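Local coordinates for nitroreductase family protein (Lactobacillus plantarum, PDB 4QLY), which binds FMN and probably uses NADH to reduce the C=C bond of the enone 10-oxo-(11E)-octadecenoate in the saturation pathway of polyunsaturated fatty acids, at residues A[23-28]-A[197-202]; A[47-52]-A[148-153]; A[78-83]-A[167-172]. All coordinates share one frame; numbering follows the deposited sequence.

Contact 1. Residues A[23-28]-A[197-202]; sequences HSVRQF and GKAAQE. With FMN (flavin mononucleotide), chain E.
F28 and A199 form a single beta bridge in this nitroreductase-family fold. It joins the loop after helix 15-20 to the loop that follows strand 188-197. A200 N donates to Q27 O at 2.9 Å, nearly straight at 163°. Q201 N adds a weak bond to the same oxygen. The F28 side chain runs beside the backbone of G197 and K198. F28 CB is 3.6 Å from K198 O. F28 CG is next, 3.9 Å from G197 CA. F28 CD1 comes within 3.4 Å of G197 CA, and F28 CE1 reaches G197 N at 3.6 Å. A side chain at G197 would run into CD1. V25 CG1, anti to the backbone N (chi1 171°), touches A199 CB. Q27 and Q201 lie side by side and point the same way, with CB against CB and amide planes 31° apart.

The 23-28 loop also binds FMN. S24 holds the phosphate, with N bonded to O1P and OG to O3P. R26 is extended from CG to NE. R26 NE donates to flavin O2 at 2.7 Å, and NH2 to N1, which lies in the guanidinium plane. An alanine here removes both donors, and flavin O2 and N1 would probably lack these partners, the pyrimidine end of the ring held less firmly. One water joins the loops, accepting from R26 N at 3.0 Å and donating to Q201 O at 3.2 Å.

Contact 2. Residues A[47-52]-A[148-153]; sequences ATAPSA and CSVVGM. With FMN (flavin mononucleotide), chain F.
A49 packs against V150 and V151 on helix 137-161, a long helix at the core of the nitroreductase-family fold. Segment 47-52 is the loop that leads from helix 36-46 to strand 58-63. The contact is buried and mostly apolar. A49 CB points at the helix and meets both valines, 3.9 Å from V151 CA and 4.2 Å from V150 CG2. The two valines spread to either side of this methyl along the loop. V150 points toward the loop. V150 CG2 sits between its backbone N and carbonyl carbon, and reaches P50 O at 3.4 Å. V151 turns the other way along the loop. V151 CG2 is anti to the backbone N and touches A47 CA at 3.8 Å. W58 of strand 58-63 packs on A47, A49 and V151.

The outer side of the loop belongs to the dimer interface. R22 of the second subunit bonds T48 O, and R208 of the second subunit bonds A49 O. M153 of the second subunit packs on P50. The far end of the loop borders an FMN that takes most of its bonds from that subunit. P50 CB is 3.1 Å from O3' of this FMN. S51 N makes a weak bond to the same O3', at 3.5 Å and 144°. Past S51 the chain follows the dimethylbenzene end of the flavin, and A52 N lies 3.4 Å from C8.

Contact 3. Residues A[78-83]-A[167-172]; sequences KFNYPQ and NAFSGI. With FMN (flavin mononucleotide), chain E.
N80 and G171 are joined by a hydrogen bond from N80 ND2 to G171 O, 3.1 Å long. The oxygen lies close to the plane of the N80 amide. A second bond joins the segments at Q83, whose NE2 donates to N167 OD1 at 3.2 Å and 161°. This donor stands above the N167 carbonyl plane, 39° out of it. The same NE2 makes a weak bond to N80 OD1. That bond is likely to favour the amide orientation with OD1 on this side.

Both segments also bond the flavin of FMN. N80 reads two neighbouring atoms of the pyrimidine ring. N80 OD1 accepts from N3 at 2.8 Å, and its ND2 donates to O4 at 3.0 Å. ND2 thus serves two acceptors, O4 and G171 O. From the strand side S170 N donates to N5, also at 3.0 Å. G171 N adds a weak bond to O4, so that oxygen is approached by both segments.

The rest is packing. F79 CG sits between its backbone N and carbonyl carbon (chi1 83°). This lays one ring face on N80 CG, which sits toward the rim, with CE2 near flavin N3 and F79 CZ 4.1 Å from G171 CA. F169 CD2 comes near N80 ND2, while F169 CB lies against flavin C4. The strand backbone crosses one face of the flavin, with A168 O 2.8 Å from N10. G171 is the centre of an inverse gamma turn. A side chain there would run into both N80 ND2 and F79 CZ.

The turn into helix 81-86 and the end of strand 165-169 with the residues just after it form part of the isoalloxazine pocket. Hydrogen bonds to N3, O4 and N5 are characteristic of flavin sites in the nitroreductase family.

In the fold
From the N terminus the chain passes helix 15-20 and enters 23-28, which contact 1 joins to 197-202 after strand 188-197. This closes the widest loop, and contacts 2 and 3 are nested inside it. Contact 2 closes the loop from 47-52 to 148-153, on helix 137-161. Contact 3 closes the loop from 78-83, which includes the first turn of helix 81-86, to 167-172 at the end of strand 165-169. Contacts 2 and 3 therefore cross. Contacts 1 and 3 touch, with S24 OG 3.2 Å from N167 ND2, and share one FMN. Contact 2 stands apart, its centre about 23 Å from that of contact 1, and borders the other FMN.

Contact 1. Residues A[23-28]-A[197-202]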
loop_
_atom_site.group_PDB
_atom_site.type_symbol
_atom_site.label_atom_id
_atom_site.label_comp_id
_atom_site.label_asym_id
_atom_site.label_seq_id
_atom_site.Cartn_x
_atom_site.Cartn_y
_atom_site.Cartn_z
ATOM N N HIS A 23 -12.426 7.610 -6.350
ATOM C CA HIS A 23 -12.574 8.452 -5.161
ATOM C C HIS A 23 -13.109 7.616 -4.007
ATOM O O HIS A 23 -13.596 6.508 -4.214
ATOM C CB HIS A 23 -13.513 9.642 -5.419
ATOM C CG HIS A 23 -13.339 10.252 -6.772
ATOM N ND1 HIS A 23 -12.360 11.183 -7.047
ATOM C CD2 HIS A 23 -14.009 10.053 -7.930
ATOM C CE1 HIS A 23 -12.433 11.527 -8.321
ATOM N NE2 HIS A 23 -13.419 10.849 -8.882
ATOM N N SER A 24 -12.991 8.143 -2.795
ATOM C CA SER A 24 -13.612 7.518 -1.652
ATOM C C SER A 24 -15.120 7.751 -1.691
ATOM O O SER A 24 -15.607 8.877 -1.463
ATOM C CB SER A 24 -13.024 8.051 -0.350
ATOM O OG SER A 24 -11.718 7.547 -0.165
ATOM N N VAL A 25 -15.852 6.694 -2.015
ATOM C CA VAL A 25 -17.316 6.730 -1.939
ATOM C C VAL A 25 -17.740 6.314 -0.541
ATOM O O VAL A 25 -17.273 5.294 -0.031
ATOM C CB VAL A 25 -17.952 5.808 -2.986
ATOM C CG1 VAL A 25 -19.441 5.680 -2.756
ATOM C CG2 VAL A 25 -17.647 6.335 -4.391
ATOM N N ARG A 26 -18.602 7.097 0.096
ATOM C CA ARG A 26 -18.898 6.848 1.502
ATOM C C ARG A 26 -20.382 6.590 1.742
ATOM O O ARG A 26 -20.805 6.294 2.856
ATOM C CB ARG A 26 -18.416 8.016 2.360
ATOM C CG ARG A 26 -16.907 8.243 2.321
ATOM C CD ARG A 26 -16.480 9.376 3.259
ATOM N NE ARG A 26 -15.021 9.481 3.333
ATOM C CZ ARG A 26 -14.273 10.219 2.511
ATOM N NH1 ARG A 26 -14.844 10.930 1.551
ATOM N NH2 ARG A 26 -12.947 10.237 2.644
ATOM N N GLN A 27 -21.162 6.703 0.678
ATOM C CA GLN A 27 -22.581 6.424 0.728
ATOM C C GLN A 27 -22.910 5.418 -0.342
ATOM O O GLN A 27 -22.810 5.716 -1.530
ATOM C CB GLN A 27 -23.401 7.705 0.542
ATOM C CG GLN A 27 -23.337 8.656 1.723
ATOM C CD GLN A 27 -23.948 8.055 2.983
ATOM O OE1 GLN A 27 -24.655 7.042 2.926
ATOM N NE2 GLN A 27 -23.693 8.685 4.128
ATOM N N PHE A 28 -23.283 4.216 0.085
ATOM C CA PHE A 28 -23.572 3.132 -0.844
ATOM C C PHE A 28 -25.079 2.846 -0.898
ATOM O O PHE A 28 -25.812 3.188 0.027
ATOM C CB PHE A 28 -22.795 1.865 -0.442
ATOM C CG PHE A 28 -21.312 2.086 -0.320
ATOM C CD1 PHE A 28 -20.511 2.154 -1.455
ATOM C CD2 PHE A 28 -20.726 2.267 0.918
ATOM C CE1 PHE A 28 -19.142 2.378 -1.361
ATOM C CE2 PHE A 28 -19.353 2.503 1.022
ATOM C CZ PHE A 28 -18.566 2.552 -0.121
ATOM N N GLY A 197 -19.320 -1.079 -2.204
ATOM C CA GLY A 197 -20.715 -1.037 -2.596
ATOM C C GLY A 197 -20.947 -0.325 -3.910
ATOM O O GLY A 197 -20.010 0.144 -4.548
ATOM N N LYS A 198 -22.212 -0.250 -4.317
ATOM C CA LYS A 198 -22.601 0.583 -5.447
ATOM C C LYS A 198 -22.769 2.022 -4.941
ATOM O O LYS A 198 -23.477 2.266 -3.963
ATOM C CB LYS A 198 -23.896 0.066 -6.089
ATOM C CG LYS A 198 -24.043 0.348 -7.586
ATOM C CD LYS A 198 -23.074 -0.489 -8.402
ATOM C CE LYS A 198 -23.441 -0.502 -9.882
ATOM N NZ LYS A 198 -22.707 -1.573 -10.629
ATOM N N ALA A 199 -22.089 2.968 -5.582
ATOM C CA ALA A 199 -22.162 4.362 -5.153
ATOM C C ALA A 199 -23.601 4.886 -5.184
ATOM O O ALA A 199 -24.272 4.797 -6.208
ATOM C CB ALA A 199 -21.269 5.227 -6.030
ATOM N N ALA A 200 -24.080 5.416 -4.064
ATOM C CA ALA A 200 -25.378 6.098 -4.059
ATOM C C ALA A 200 -25.247 7.620 -3.944
ATOM O O ALA A 200 -26.241 8.339 -4.043
ATOM C CB ALA A 200 -26.247 5.579 -2.939
ATOM N N GLN A 201 -24.036 8.114 -3.718
ATOM C CA GLN A 201 -23.831 9.562 -3.609
ATOM C C GLN A 201 -22.481 9.964 -4.174
ATOM O O GLN A 201 -21.493 9.230 -4.038
ATOM C CB GLN A 201 -23.953 10.024 -2.149
ATOM C CG GLN A 201 -23.832 11.532 -1.946
ATOM C CD GLN A 201 -24.007 11.970 -0.489
ATOM O OE1 GLN A 201 -25.047 11.722 0.130
ATOM N NE2 GLN A 201 -22.993 12.648 0.052
ATOM N N GLU A 202 -22.458 11.124 -4.824
ATOM C CA GLU A 202 -21.240 11.683 -5.383
ATOM C C GLU A 202 -20.194 11.816 -4.286
ATOM O O GLU A 202 -20.474 12.373 -3.222
ATOM C CB GLU A 202 -21.527 13.041 -6.026
ATOM C CG GLU A 202 -20.408 13.587 -6.889
ATOM C CD GLU A 202 -20.397 12.978 -8.279
ATOM O OE1 GLU A 202 -21.167 12.021 -8.524
ATOM O OE2 GLU A 202 -19.618 13.464 -9.131
HETATM N N1 FMN E . -11.944 8.196 4.932
HETATM C C2 FMN E . -12.890 8.315 5.937
HETATM O O2 FMN E . -13.948 8.879 5.699
HETATM N N3 FMN E . -12.666 7.814 7.200
HETATM C C4 FMN E . -11.481 7.170 7.479
HETATM O O4 FMN E . -11.274 6.707 8.613
HETATM C C4A FMN E . -10.529 7.045 6.469
HETATM N N5 FMN E . -9.346 6.397 6.737
HETATM C C5A FMN E . -8.406 6.240 5.745
HETATM C C6 FMN E . -7.244 5.556 6.063
HETATM C C7 FMN E . -6.270 5.373 5.102
HETATM C C7M FMN E . -5.007 4.646 5.458
HETATM C C8 FMN E . -6.463 5.863 3.820
HETATM C C8M FMN E . -5.378 5.643 2.799
HETATM C C9 FMN E . -7.639 6.547 3.494
HETATM C C9A FMN E . -8.628 6.742 4.463
HETATM N N10 FMN E . -9.823 7.418 4.189
HETATM C C10 FMN E . -10.760 7.555 5.194
HETATM C "C1'" FMN E . -10.138 8.005 2.830
HETATM C "C2'" FMN E . -9.378 9.348 2.619
HETATM O "O2'" FMN E . -9.948 10.429 3.330
HETATM C "C3'" FMN E . -9.314 9.778 1.153
HETATM O "O3'" FMN E . -8.610 8.783 0.455
HETATM C "C4'" FMN E . -8.580 11.113 0.897
HETATM O "O4'" FMN E . -9.277 12.222 1.419
HETATM C "C5'" FMN E . -8.431 11.302 -0.605
HETATM O "O5'" FMN E . -9.726 11.288 -1.157
HETATM P P FMN E . -10.133 10.277 -2.338
HETATM O O1P FMN E . -11.607 10.431 -2.630
HETATM O O2P FMN E . -9.325 10.505 -3.588
HETATM O O3P FMN E . -9.915 8.853 -1.828
HETATM O O HOH W 1 -20.268 9.258 -1.107
#

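Contact 2. Residues A[47-52]-A[148-153]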
loop_
_atom_site.group_PDB
_atom_site.type_symbol
_atom_site.label_atom_id
_atom_site.label_comp_id
_atom_site.label_asym_id
_atom_site.label_seq_id
_atom_site.Cartn_x
_atom_site.Cartn_y
_atom_site.Cartn_z
ATOM N N ALA A 47 -5.107 -9.975 -4.147
ATOM C CA ALA A 47 -3.977 -10.682 -3.551
ATOM C C ALA A 47 -2.887 -11.067 -4.557
ATOM O O ALA A 47 -1.870 -11.624 -4.170
ATOM C CB ALA A 47 -4.476 -11.955 -2.806
ATOM N N THR A 48 -3.091 -10.774 -5.837
ATOM C CA THR A 48 -1.980 -10.791 -6.799
ATOM C C THR A 48 -0.910 -9.745 -6.453
ATOM O O THR A 48 0.145 -9.694 -7.098
ATOM C CB THR A 48 -2.468 -10.538 -8.248
ATOM O OG1 THR A 48 -3.015 -9.214 -8.362
ATOM C CG2 THR A 48 -3.555 -11.565 -8.644
ATOM N N ALA A 49 -1.184 -8.917 -5.439
ATOM C CA ALA A 49 -0.251 -7.878 -4.977
ATOM C C ALA A 49 1.100 -8.459 -4.598
ATOM O O ALA A 49 1.179 -9.628 -4.193
ATOM C CB ALA A 49 -0.847 -7.114 -3.770
ATOM N N PRO A 50 2.166 -7.641 -4.709
ATOM C CA PRO A 50 3.486 -8.062 -4.245
ATOM C C PRO A 50 3.572 -8.011 -2.710
ATOM O O PRO A 50 2.714 -7.411 -2.066
ATOM C CB PRO A 50 4.424 -7.049 -4.898
ATOM C CG PRO A 50 3.588 -5.769 -4.973
ATOM C CD PRO A 50 2.169 -6.251 -5.213
ATOM N N SER A 51 4.580 -8.671 -2.144
ATOM C CA SER A 51 4.840 -8.649 -0.705
ATOM C C SER A 51 6.286 -9.093 -0.481
ATOM O O SER A 51 6.789 -9.939 -1.226
ATOM C CB SER A 51 3.860 -9.546 0.055
ATOM O OG SER A 51 3.929 -10.901 -0.376
ATOM N N ALA A 52 6.955 -8.530 0.528
ATOM C CA ALA A 52 8.342 -8.895 0.826
ATOM C C ALA A 52 8.438 -10.402 1.057
ATOM O O ALA A 52 7.630 -10.962 1.796
ATOM C CB ALA A 52 8.872 -8.124 2.043
ATOM N N CYS A 148 -0.466 -5.309 3.894
ATOM C CA CYS A 148 -1.888 -4.976 4.006
ATOM C C CYS A 148 -2.285 -3.770 3.170
ATOM O O CYS A 148 -3.373 -3.723 2.589
ATOM C CB CYS A 148 -2.257 -4.717 5.464
ATOM S SG CYS A 148 -2.334 -6.242 6.396
ATOM N N SER A 149 -1.388 -2.804 3.097
ATOM C CA SER A 149 -1.681 -1.575 2.363
ATOM C C SER A 149 -1.642 -1.776 0.847
ATOM O O SER A 149 -2.515 -1.277 0.149
ATOM C CB SER A 149 -0.704 -0.483 2.763
ATOM O OG SER A 149 -0.757 -0.259 4.163
ATOM N N VAL A 150 -0.641 -2.495 0.337
ATOM C CA VAL A 150 -0.579 -2.685 -1.105
ATOM C C VAL A 150 -1.755 -3.548 -1.582
ATOM O O VAL A 150 -2.340 -3.257 -2.622
ATOM C CB VAL A 150 0.768 -3.290 -1.565
ATOM C CG1 VAL A 150 1.932 -2.319 -1.250
ATOM C CG2 VAL A 150 1.019 -4.679 -0.944
ATOM N N VAL A 151 -2.125 -4.588 -0.828
ATOM C CA VAL A 151 -3.280 -5.381 -1.225
ATOM C C VAL A 151 -4.582 -4.577 -1.039
ATOM O O VAL A 151 -5.512 -4.695 -1.843
ATOM C CB VAL A 151 -3.346 -6.750 -0.454
ATOM C CG1 VAL A 151 -3.808 -6.580 0.987
ATOM C CG2 VAL A 151 -4.231 -7.726 -1.201
ATOM N N GLY A 152 -4.644 -3.739 -0.008
ATOM C CA GLY A 152 -5.773 -2.833 0.152
ATOM C C GLY A 152 -5.924 -1.887 -1.034
ATOM O O GLY A 152 -7.022 -1.676 -1.556
ATOM N N MET A 153 -4.805 -1.331 -1.477
ATOM C CA MET A 153 -4.820 -0.469 -2.652
ATOM C C MET A 153 -5.327 -1.234 -3.880
ATOM O O MET A 153 -6.117 -0.719 -4.661
ATOM C CB MET A 153 -3.424 0.102 -2.921
ATOM C CG MET A 153 -3.375 1.097 -4.078
ATOM S SD MET A 153 -4.263 2.644 -3.700
ATOM C CE MET A 153 -5.659 2.490 -4.798
HETATM N N1 FMN F . 12.220 -8.182 -4.133
HETATM C C2 FMN F . 13.596 -8.275 -4.064
HETATM O O2 FMN F . 14.188 -8.921 -4.916
HETATM N N3 FMN F . 14.314 -7.657 -3.065
HETATM C C4 FMN F . 13.665 -6.942 -2.100
HETATM O O4 FMN F . 14.300 -6.388 -1.198
HETATM C C4A FMN F . 12.279 -6.852 -2.160
HETATM N N5 FMN F . 11.626 -6.128 -1.210
HETATM C C5A FMN F . 10.261 -6.003 -1.270
HETATM C C6 FMN F . 9.627 -5.246 -0.292
HETATM C C7 FMN F . 8.251 -5.104 -0.324
HETATM C C7M FMN F . 7.597 -4.267 0.743
HETATM C C8 FMN F . 7.515 -5.717 -1.341
HETATM C C8M FMN F . 6.017 -5.585 -1.397
HETATM C C9 FMN F . 8.152 -6.487 -2.311
HETATM C C9A FMN F . 9.533 -6.632 -2.281
HETATM N N10 FMN F . 10.194 -7.375 -3.243
HETATM C C10 FMN F . 11.562 -7.467 -3.177
HETATM C "C1'" FMN F . 9.463 -8.091 -4.347
HETATM C "C2'" FMN F . 8.922 -9.440 -3.768
HETATM O "O2'" FMN F . 9.920 -10.443 -3.552
HETATM C "C3'" FMN F . 7.832 -10.025 -4.659
HETATM O "O3'" FMN F . 6.791 -9.094 -4.816
HETATM C "C4'" FMN F . 7.191 -11.325 -4.161
HETATM O "O4'" FMN F . 8.145 -12.371 -4.069
HETATM C "C5'" FMN F . 6.084 -11.687 -5.145
HETATM O "O5'" FMN F . 6.646 -11.761 -6.448
HETATM P P FMN F . 6.025 -10.881 -7.646
HETATM O O1P FMN F . 4.537 -11.118 -7.735
HETATM O O2P FMN F . 6.719 -11.153 -8.969
HETATM O O3P FMN F . 6.260 -9.416 -7.299
#

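Contact 3. Residues A[78-83]-A[167-172]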
loop_
_atom_site.group_PDB
_atom_site.type_symbol
_atom_site.label_atom_id
_atom_site.label_comp_id
_atom_site.label_asym_id
_atom_site.label_seq_id
_atom_site.Cartn_x
_atom_site.Cartn_y
_atom_site.Cartn_z
ATOM N N LYS A 78 -17.678 6.467 15.143
ATOM C CA LYS A 78 -19.019 6.720 14.620
ATOM C C LYS A 78 -19.032 7.496 13.318
ATOM O O LYS A 78 -19.950 7.334 12.521
ATOM C CB LYS A 78 -19.872 7.466 15.655
ATOM C CG LYS A 78 -19.160 8.607 16.374
ATOM C CD LYS A 78 -20.158 9.663 16.856
ATOM C CE LYS A 78 -19.672 10.331 18.138
ATOM N NZ LYS A 78 -20.663 11.298 18.677
ATOM N N PHE A 79 -18.021 8.332 13.085
ATOM C CA PHE A 79 -18.015 9.134 11.864
ATOM C C PHE A 79 -17.832 8.270 10.606
ATOM O O PHE A 79 -18.105 8.725 9.502
ATOM C CB PHE A 79 -16.946 10.235 11.936
ATOM C CG PHE A 79 -15.561 9.794 11.560
ATOM C CD1 PHE A 79 -14.720 9.222 12.498
ATOM C CD2 PHE A 79 -15.087 9.990 10.274
ATOM C CE1 PHE A 79 -13.444 8.834 12.147
ATOM C CE2 PHE A 79 -13.810 9.603 9.925
ATOM C CZ PHE A 79 -12.985 9.023 10.864
ATOM N N ASN A 80 -17.402 7.020 10.788
ATOM C CA ASN A 80 -17.335 6.040 9.695
ATOM C C ASN A 80 -18.538 5.090 9.626
ATOM O O ASN A 80 -18.540 4.121 8.854
ATOM C CB ASN A 80 -16.046 5.219 9.817
ATOM C CG ASN A 80 -14.807 6.032 9.460
ATOM O OD1 ASN A 80 -14.866 6.925 8.609
ATOM N ND2 ASN A 80 -13.686 5.735 10.113
ATOM N N TYR A 81 -19.562 5.352 10.431
ATOM C CA TYR A 81 -20.759 4.518 10.378
ATOM C C TYR A 81 -21.534 4.623 9.071
ATOM O O TYR A 81 -22.151 3.631 8.675
ATOM C CB TYR A 81 -21.702 4.827 11.536
ATOM C CG TYR A 81 -21.269 4.224 12.848
ATOM C CD1 TYR A 81 -20.080 3.512 12.950
ATOM C CD2 TYR A 81 -22.056 4.353 13.987
ATOM C CE1 TYR A 81 -19.678 2.966 14.144
ATOM C CE2 TYR A 81 -21.663 3.803 15.193
ATOM C CZ TYR A 81 -20.475 3.112 15.265
ATOM O OH TYR A 81 -20.081 2.561 16.462
ATOM N N PRO A 82 -21.547 5.804 8.408
ATOM C CA PRO A 82 -22.283 5.785 7.137
ATOM C C PRO A 82 -21.768 4.725 6.181
ATOM O O PRO A 82 -22.584 3.969 5.663
ATOM C CB PRO A 82 -22.042 7.190 6.563
ATOM C CG PRO A 82 -21.811 8.033 7.740
ATOM C CD PRO A 82 -21.105 7.178 8.748
ATOM N N GLN A 83 -20.450 4.657 5.972
ATOM C CA GLN A 83 -19.884 3.689 5.036
ATOM C C GLN A 83 -20.244 2.292 5.480
ATOM O O GLN A 83 -20.694 1.479 4.682
ATOM C CB GLN A 83 -18.354 3.803 4.930
ATOM C CG GLN A 83 -17.826 5.160 4.566
ATOM C CD GLN A 83 -17.611 6.051 5.777
ATOM O OE1 GLN A 83 -18.550 6.339 6.526
ATOM N NE2 GLN A 83 -16.367 6.505 5.970
ATOM N N ASN A 167 -14.306 2.654 -0.096
ATOM C CA ASN A 167 -13.665 3.595 0.793
ATOM C C ASN A 167 -12.761 2.863 1.763
ATOM O O ASN A 167 -13.210 1.930 2.443
ATOM C CB ASN A 167 -14.689 4.408 1.569
ATOM C CG ASN A 167 -14.047 5.208 2.682
ATOM O OD1 ASN A 167 -14.426 5.089 3.848
ATOM N ND2 ASN A 167 -13.030 5.998 2.332
ATOM N N ALA A 168 -11.492 3.272 1.814
ATOM C CA ALA A 168 -10.568 2.771 2.826
ATOM C C ALA A 168 -10.716 3.619 4.067
ATOM O O ALA A 168 -10.836 4.845 3.980
ATOM C CB ALA A 168 -9.115 2.800 2.331
ATOM N N PHE A 169 -10.677 2.988 5.231
ATOM C CA PHE A 169 -10.766 3.756 6.469
ATOM C C PHE A 169 -10.003 3.104 7.612
ATOM O O PHE A 169 -9.918 1.881 7.697
ATOM C CB PHE A 169 -12.238 3.990 6.854
ATOM C CG PHE A 169 -13.008 2.731 7.155
ATOM C CD1 PHE A 169 -13.647 2.029 6.136
ATOM C CD2 PHE A 169 -13.112 2.258 8.456
ATOM C CE1 PHE A 169 -14.365 0.873 6.410
ATOM C CE2 PHE A 169 -13.830 1.084 8.736
ATOM C CZ PHE A 169 -14.454 0.402 7.712
ATOM N N SER A 170 -9.420 3.933 8.474
ATOM C CA SER A 170 -8.686 3.442 9.641
ATOM C C SER A 170 -9.137 4.205 10.871
ATOM O O SER A 170 -8.499 4.157 11.921
ATOM C CB SER A 170 -7.161 3.565 9.447
ATOM O OG SER A 170 -6.763 4.909 9.226
ATOM N N GLY A 171 -10.256 4.908 10.733
ATOM C CA GLY A 171 -10.833 5.623 11.853
ATOM C C GLY A 171 -11.471 4.601 12.765
ATOM O O GLY A 171 -12.687 4.413 12.748
ATOM N N ILE A 172 -10.646 3.919 13.549
ATOM C CA ILE A 172 -11.120 2.784 14.332
ATOM C C ILE A 172 -10.509 2.755 15.715
ATOM O O ILE A 172 -9.560 3.494 16.017
ATOM C CB ILE A 172 -10.795 1.414 13.663
ATOM C CG1 ILE A 172 -9.279 1.200 13.592
ATOM C CG2 ILE A 172 -11.443 1.280 12.299
ATOM C CD1 ILE A 172 -8.875 -0.139 13.010
HETATM N N1 FMN E . -11.944 8.196 4.932
HETATM C C2 FMN E . -12.890 8.315 5.937
HETATM O O2 FMN E . -13.948 8.879 5.699
HETATM N N3 FMN E . -12.666 7.814 7.200
HETATM C C4 FMN E . -11.481 7.170 7.479
HETATM O O4 FMN E . -11.274 6.707 8.613
HETATM C C4A FMN E . -10.529 7.045 6.469
HETATM N N5 FMN E . -9.346 6.397 6.737
HETATM C C5A FMN E . -8.406 6.240 5.745
HETATM C C6 FMN E . -7.244 5.556 6.063
HETATM C C7 FMN E . -6.270 5.373 5.102
HETATM C C7M FMN E . -5.007 4.646 5.458
HETATM C C8 FMN E . -6.463 5.863 3.820
HETATM C C8M FMN E . -5.378 5.643 2.799
HETATM C C9 FMN E . -7.639 6.547 3.494
HETATM C C9A FMN E . -8.628 6.742 4.463
HETATM N N10 FMN E . -9.823 7.418 4.189
HETATM C C10 FMN E . -10.760 7.555 5.194
HETATM C "C1'" FMN E . -10.138 8.005 2.830
HETATM C "C2'" FMN E . -9.378 9.348 2.619
HETATM O "O2'" FMN E . -9.948 10.429 3.330
HETATM C "C3'" FMN E . -9.314 9.778 1.153
HETATM O "O3'" FMN E . -8.610 8.783 0.455
HETATM C "C4'" FMN E . -8.580 11.113 0.897
HETATM O "O4'" FMN E . -9.277 12.222 1.419
HETATM C "C5'" FMN E . -8.431 11.302 -0.605
HETATM O "O5'" FMN E . -9.726 11.288 -1.157
HETATM P P FMN E . -10.133 10.277 -2.338
HETATM O O1P FMN E . -11.607 10.431 -2.630
HETATM O O2P FMN E . -9.325 10.505 -3.588
HETATM O O3P FMN E . -9.915 8.853 -1.828
#